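Local structure of YaeO (Vibrio cholerae serotype O1, 6JIE) at residues I10-L15 against Q72-V77; D36-S41 against T55-T60. The protein probably inhibits Rho-dependent transcription termination by dissociating the Rho hexamer, and resembles the RNA chaperone Hfq in structure. All coordinates share one frame; numbering follows the deposited sequence.

Interaction 1. Residues I10-L15 against Q72-V77; sequences IELACL and QPHFSV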
loop_
_atom_site.group_PDB
_atom_site.type_symbol
_atom_site.label_atom_id
_atom_site.label_comp_id
_atom_site.label_asym_id
_atom_site.label_seq_id
_atom_site.Cartn_x
_atom_site.Cartn_y
_atom_site.Cartn_z
ATOM N N ILE A 10 4.954 -5.070 14.677
ATOM C CA ILE A 10 5.853 -4.860 13.542
ATOM C C ILE A 10 5.877 -6.096 12.658
ATOM O O ILE A 10 5.728 -6.015 11.433
ATOM C CB ILE A 10 7.265 -4.506 14.040
ATOM C CG1 ILE A 10 7.220 -3.211 14.846
ATOM C CG2 ILE A 10 8.228 -4.386 12.865
ATOM C CD1 ILE A 10 6.741 -2.037 14.053
ATOM N N GLU A 11 6.065 -7.266 13.278
ATOM C CA GLU A 11 6.067 -8.518 12.536
ATOM C C GLU A 11 4.738 -8.735 11.826
ATOM O O GLU A 11 4.706 -9.133 10.656
ATOM C CB GLU A 11 6.361 -9.673 13.492
ATOM C CG GLU A 11 6.191 -11.061 12.887
ATOM C CD GLU A 11 6.557 -12.173 13.852
ATOM O OE1 GLU A 11 5.921 -12.284 14.928
ATOM O OE2 GLU A 11 7.493 -12.942 13.538
ATOM N N LEU A 12 3.630 -8.451 12.511
ATOM C CA LEU A 12 2.315 -8.645 11.915
ATOM C C LEU A 12 2.075 -7.700 10.742
ATOM O O LEU A 12 1.511 -8.113 9.724
ATOM C CB LEU A 12 1.232 -8.487 12.984
ATOM C CG LEU A 12 -0.224 -8.614 12.560
ATOM C CD1 LEU A 12 -1.002 -9.250 13.689
ATOM C CD2 LEU A 12 -0.823 -7.257 12.229
ATOM N N ALA A 13 2.486 -6.431 10.859
ATOM C CA ALA A 13 2.364 -5.503 9.737
ATOM C C ALA A 13 3.123 -6.002 8.515
ATOM O O ALA A 13 2.644 -5.884 7.383
ATOM C CB ALA A 13 2.872 -4.112 10.129
ATOM N N CYS A 14 4.314 -6.548 8.719
ATOM C CA CYS A 14 5.063 -7.114 7.602
ATOM C C CYS A 14 4.410 -8.386 7.068
ATOM O O CYS A 14 4.389 -8.609 5.850
ATOM C CB CYS A 14 6.497 -7.391 8.042
ATOM S SG CYS A 14 7.410 -5.887 8.432
ATOM N N LEU A 15 3.898 -9.250 7.959
ATOM C CA LEU A 15 3.291 -10.505 7.521
ATOM C C LEU A 15 2.172 -10.250 6.523
ATOM O O LEU A 15 2.059 -10.943 5.505
ATOM C CB LEU A 15 2.757 -11.283 8.731
ATOM C CG LEU A 15 2.097 -12.626 8.468
ATOM C CD1 LEU A 15 3.147 -13.603 7.955
ATOM C CD2 LEU A 15 1.419 -13.143 9.735
ATOM N N GLN A 72 -8.250 -2.458 9.237
ATOM C CA GLN A 72 -7.974 -3.848 9.563
ATOM C C GLN A 72 -8.150 -4.023 11.064
ATOM O O GLN A 72 -8.164 -3.035 11.808
ATOM C CB GLN A 72 -6.565 -4.268 9.101
ATOM C CG GLN A 72 -5.514 -3.178 9.100
ATOM C CD GLN A 72 -4.825 -3.051 10.441
ATOM O OE1 GLN A 72 -5.204 -3.704 11.412
ATOM N NE2 GLN A 72 -3.810 -2.207 10.498
ATOM N N PRO A 73 -8.348 -5.254 11.534
ATOM C CA PRO A 73 -8.716 -5.459 12.940
ATOM C C PRO A 73 -7.549 -5.454 13.911
ATOM O O PRO A 73 -7.769 -5.681 15.105
ATOM C CB PRO A 73 -9.377 -6.841 12.906
ATOM C CG PRO A 73 -8.612 -7.549 11.850
ATOM C CD PRO A 73 -8.411 -6.518 10.772
ATOM N N HIS A 74 -6.326 -5.202 13.456
ATOM C CA HIS A 74 -5.170 -5.458 14.303
ATOM C C HIS A 74 -4.753 -4.233 15.105
ATOM O O HIS A 74 -4.509 -4.345 16.308
ATOM C CB HIS A 74 -4.015 -5.971 13.451
ATOM C CG HIS A 74 -4.402 -7.137 12.604
ATOM N ND1 HIS A 74 -4.667 -8.376 13.140
ATOM C CD2 HIS A 74 -4.631 -7.239 11.274
ATOM C CE1 HIS A 74 -5.017 -9.205 12.172
ATOM N NE2 HIS A 74 -5.007 -8.540 11.032
ATOM N N PHE A 75 -4.671 -3.069 14.463
ATOM C CA PHE A 75 -4.302 -1.859 15.182
ATOM C C PHE A 75 -4.766 -0.634 14.410
ATOM O O PHE A 75 -4.978 -0.674 13.192
ATOM C CB PHE A 75 -2.785 -1.780 15.442
ATOM C CG PHE A 75 -1.941 -1.857 14.198
ATOM C CD1 PHE A 75 -1.613 -0.706 13.493
ATOM C CD2 PHE A 75 -1.448 -3.076 13.753
ATOM C CE1 PHE A 75 -0.824 -0.776 12.358
ATOM C CE2 PHE A 75 -0.665 -3.157 12.624
ATOM C CZ PHE A 75 -0.345 -1.999 11.923
ATOM N N SER A 76 -4.909 0.461 15.154
ATOM C CA SER A 76 -4.999 1.804 14.600
ATOM C C SER A 76 -3.646 2.490 14.772
ATOM O O SER A 76 -2.834 2.514 13.836
ATOM C CB SER A 76 -6.111 2.600 15.281
ATOM O OG SER A 76 -7.381 2.099 14.901
ATOM N N VAL A 77 -3.373 3.019 15.969
ATOM C CA VAL A 77 -2.079 3.618 16.290
ATOM C C VAL A 77 -1.431 2.834 17.423
ATOM O O VAL A 77 -2.049 2.621 18.477
ATOM C CB VAL A 77 -2.211 5.102 16.674
ATOM C CG1 VAL A 77 -0.829 5.690 16.929
ATOM C CG2 VAL A 77 -2.911 5.871 15.576
#
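Leu12 reaches from the helix 9-15 into the angle between the side chains of His74 and Phe75, and its CD2 methyl makes the closest approach of the contact, 3.6 Å from His74 CG. With CG anti to the backbone N (chi1 178°), the isobutyl group is carried outward from the helix. Both Leu12 methyls press on one face of the imidazole: CD2 stands 4.0 Å from the ring centroid and 29° off the ring normal, a CH-pi geometry, and Leu12 CD1 comes nearest to His74 ND1, at 3.8 Å. Pro73 CG covers the opposite face, so aliphatic carbons lie on both faces; the ring also meets Phe16. Leu12 CD2 further touches the edge of the Phe75 ring, near its plane, 4.1 Å from Phe75 CE2.

This tight patch is partly exposed to solvent, whereas the buried side is less intimate: Ala13 CB lies near the plane of the phenyl ring, 4.2 Å from Phe75 CZ, and the ring continues onto Leu18, Met66 and Ala68. No hydrogen bond joins the two segments. The loop is instead braced from within: Gln72 OE1 accepts from His74 N at 2.8 Å, the donor lying nearly on the line of the carbonyl, and also from Phe75 N at 3.2 Å. These two bonds fix the turn that presents both rings, while Gln72 NE2 lies over one face of the phenyl ring. At the helix end, Leu15 O bonds to Ser5 OG of the second subunit. A short N-terminal helix packed beside a small, strongly bent antiparallel beta fold is characteristic of Sm-like proteins, consistent with the structural homology to Hfq.

Interaction 2. Residues D36-S41 against T55-T60; sequences DTQRNS and TWLLET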
loop_
_atom_site.group_PDB
_atom_site.type_symbol
_atom_site.label_atom_id
_atom_site.label_comp_id
_atom_site.label_asym_id
_atom_site.label_seq_id
_atom_site.Cartn_x
_atom_site.Cartn_y
_atom_site.Cartn_z
ATOM N N ASP A 36 9.198 -6.110 5.375
ATOM C CA ASP A 36 9.897 -7.196 6.041
ATOM C C ASP A 36 10.660 -6.611 7.217
ATOM O O ASP A 36 10.843 -5.392 7.325
ATOM C CB ASP A 36 10.848 -7.921 5.079
ATOM C CG ASP A 36 11.198 -9.330 5.540
ATOM O OD1 ASP A 36 10.760 -9.749 6.635
ATOM O OD2 ASP A 36 11.915 -10.027 4.798
ATOM N N THR A 37 11.069 -7.491 8.113
ATOM C CA THR A 37 12.025 -7.136 9.145
ATOM C C THR A 37 13.370 -7.717 8.744
ATOM O O THR A 37 13.449 -8.851 8.262
ATOM C CB THR A 37 11.596 -7.664 10.514
ATOM O OG1 THR A 37 11.272 -9.052 10.399
ATOM C CG2 THR A 37 10.369 -6.910 11.019
ATOM N N GLN A 38 14.421 -6.921 8.884
ATOM C CA GLN A 38 15.752 -7.408 8.559
ATOM C C GLN A 38 16.743 -6.523 9.289
ATOM O O GLN A 38 16.385 -5.464 9.804
ATOM C CB GLN A 38 16.001 -7.390 7.046
ATOM C CG GLN A 38 15.959 -5.996 6.452
ATOM C CD GLN A 38 16.103 -5.990 4.938
ATOM O OE1 GLN A 38 17.205 -5.844 4.407
ATOM N NE2 GLN A 38 14.990 -6.135 4.241
ATOM N N ARG A 39 17.995 -6.966 9.327
ATOM C CA ARG A 39 19.056 -6.132 9.864
ATOM C C ARG A 39 19.690 -5.309 8.751
ATOM O O ARG A 39 19.840 -5.782 7.622
ATOM C CB ARG A 39 20.110 -6.993 10.574
ATOM C CG ARG A 39 19.534 -7.711 11.786
ATOM C CD ARG A 39 20.615 -8.099 12.762
ATOM N NE ARG A 39 20.094 -8.818 13.925
ATOM C CZ ARG A 39 19.926 -8.279 15.131
ATOM N NH1 ARG A 39 20.233 -7.006 15.346
ATOM N NH2 ARG A 39 19.454 -9.014 16.127
ATOM N N ASN A 40 20.053 -4.071 9.074
ATOM C CA ASN A 40 20.755 -3.218 8.123
ATOM C C ASN A 40 22.234 -3.593 8.117
ATOM O O ASN A 40 22.650 -4.556 8.762
ATOM C CB ASN A 40 20.507 -1.743 8.443
ATOM C CG ASN A 40 20.979 -1.330 9.851
ATOM O OD1 ASN A 40 21.800 -1.997 10.492
ATOM N ND2 ASN A 40 20.454 -0.200 10.324
ATOM N N SER A 41 23.056 -2.831 7.388
ATOM C CA SER A 41 24.478 -3.151 7.288
ATOM C C SER A 41 25.200 -2.989 8.615
ATOM O O SER A 41 26.259 -3.592 8.808
ATOM C CB SER A 41 25.149 -2.275 6.225
ATOM O OG SER A 41 25.125 -0.908 6.599
ATOM N N THR A 55 12.615 2.455 -0.819
ATOM C CA THR A 55 12.455 1.587 0.337
ATOM C C THR A 55 13.464 1.991 1.399
ATOM O O THR A 55 14.644 2.196 1.091
ATOM C CB THR A 55 12.647 0.118 -0.050
ATOM O OG1 THR A 55 11.644 -0.259 -1.004
ATOM C CG2 THR A 55 12.516 -0.773 1.176
ATOM N N TRP A 56 12.991 2.128 2.636
ATOM C CA TRP A 56 13.821 2.516 3.770
ATOM C C TRP A 56 13.990 1.340 4.719
ATOM O O TRP A 56 13.061 0.550 4.920
ATOM C CB TRP A 56 13.200 3.692 4.541
ATOM C CG TRP A 56 12.911 4.930 3.714
ATOM C CD1 TRP A 56 13.813 5.873 3.282
ATOM C CD2 TRP A 56 11.625 5.369 3.258
ATOM N NE1 TRP A 56 13.161 6.861 2.580
ATOM C CE2 TRP A 56 11.819 6.572 2.545
ATOM C CE3 TRP A 56 10.328 4.858 3.382
ATOM C CZ2 TRP A 56 10.767 7.269 1.958
ATOM C CZ3 TRP A 56 9.278 5.557 2.794
ATOM C CH2 TRP A 56 9.508 6.748 2.090
ATOM N N LEU A 57 15.185 1.223 5.303
ATOM C CA LEU A 57 15.413 0.337 6.444
ATOM C C LEU A 57 15.457 1.216 7.679
ATOM O O LEU A 57 16.457 1.907 7.918
ATOM C CB LEU A 57 16.706 -0.463 6.312
ATOM C CG LEU A 57 16.779 -1.438 5.147
ATOM C CD1 LEU A 57 18.055 -2.245 5.234
ATOM C CD2 LEU A 57 15.554 -2.341 5.136
ATOM N N LEU A 58 14.381 1.175 8.454
ATOM C CA LEU A 58 14.173 2.047 9.600
ATOM C C LEU A 58 14.351 1.250 10.876
ATOM O O LEU A 58 13.700 0.218 11.065
ATOM C CB LEU A 58 12.779 2.671 9.553
ATOM C CG LEU A 58 12.558 3.530 8.314
ATOM C CD1 LEU A 58 11.073 3.857 8.121
ATOM C CD2 LEU A 58 13.371 4.796 8.473
ATOM N N GLU A 59 15.210 1.746 11.756
ATOM C CA GLU A 59 15.568 1.013 12.961
ATOM C C GLU A 59 14.368 0.887 13.881
ATOM O O GLU A 59 13.777 1.895 14.285
ATOM C CB GLU A 59 16.698 1.727 13.685
ATOM C CG GLU A 59 18.015 1.741 12.955
ATOM C CD GLU A 59 18.978 2.701 13.614
ATOM O OE1 GLU A 59 19.538 2.371 14.688
ATOM O OE2 GLU A 59 19.138 3.807 13.073
ATOM N N THR A 60 14.034 -0.347 14.256
ATOM C CA THR A 60 12.884 -0.527 15.128
ATOM C C THR A 60 13.099 0.131 16.483
ATOM O O THR A 60 12.128 0.624 17.070
ATOM C CB THR A 60 12.546 -2.013 15.279
ATOM O OG1 THR A 60 13.618 -2.712 15.921
ATOM C CG2 THR A 60 12.247 -2.634 13.910
HETATM O O HOH W 1 18.906 1.826 8.492
#
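Gln38 places CG between its backbone N and carbonyl carbon (chi1 63°) and extends from there, while Leu57 turns CG anti to its carbonyl carbon (chi1 -63°); these torsions bring the Gln38 amide against the Leu57 isobutyl group on the surface. The two residues belong to strands 33-39 and 55-59, the outer members of a three-stranded antiparallel sheet in this Hfq-like fold, and strand 45-50 runs between them. Backbone bonds of Gln38 with Cys46 and of Leu58 with Ile47 show that each outer strand pairs with the central one, so this contact spans it through side chains and one water, with no direct hydrogen bond between the two segments.

The Gln38 and Leu57 side chains cross at about a right angle. Leu57 CD2 lies 3.7 Å from Gln38 CD and also meets the aliphatic CG, whereas Leu57 CD1 approaches Gln38 OE1 at 3.8 Å. This is van der Waals packing against a polar group. Beyond the end of strand 33-39, Asn40 CB meets Leu57 CD1 at 4.1 Å. Asn40 ND2 lies 4.1 Å from Glu59 CG, the amide and carboxylate planes 54° apart. The Glu59 side chain is about 5 Å from that of Asp61, which binds magnesium in a crystal structure of this protein although that ion is not bound to this chain here; a magnesium ion in the crystal lies about 5 Å from the Glu59 side chain.

Both ends of the Asn40 amide are satisfied: OD1 accepts from Gln44 N, and ND2 donates to a water 3.1 Å away. That water donates to Leu57 O at a short 2.5 Å, bridging Asn40 ND2 to the carbonyl oxygen of Leu57 on the far outer strand.

Overall arrangement
From the N terminus, helix 9-15 provides the first half of interaction 1, and the chain then runs through strands 19-24 and 29-31 into strand 33-39. Interaction 2 closes a short loop when strand 55-59 arrives, tying the two outer strands of the three-stranded sheet across strand 45-50. Only after strand 63-68 does the larger circuit close, as interaction 1 ties the N-terminal helix to the loop before strand 77-79; interaction 2 therefore nests within it. Their centres are about 17 Å apart, on opposite sides of the chain's centre. They nevertheless meet where helix and strand 33-39 pack: Cys14 SG is 3.5 Å from Asp36 C, and Ile10 CG2 is 3.8 Å from Thr37 CG2.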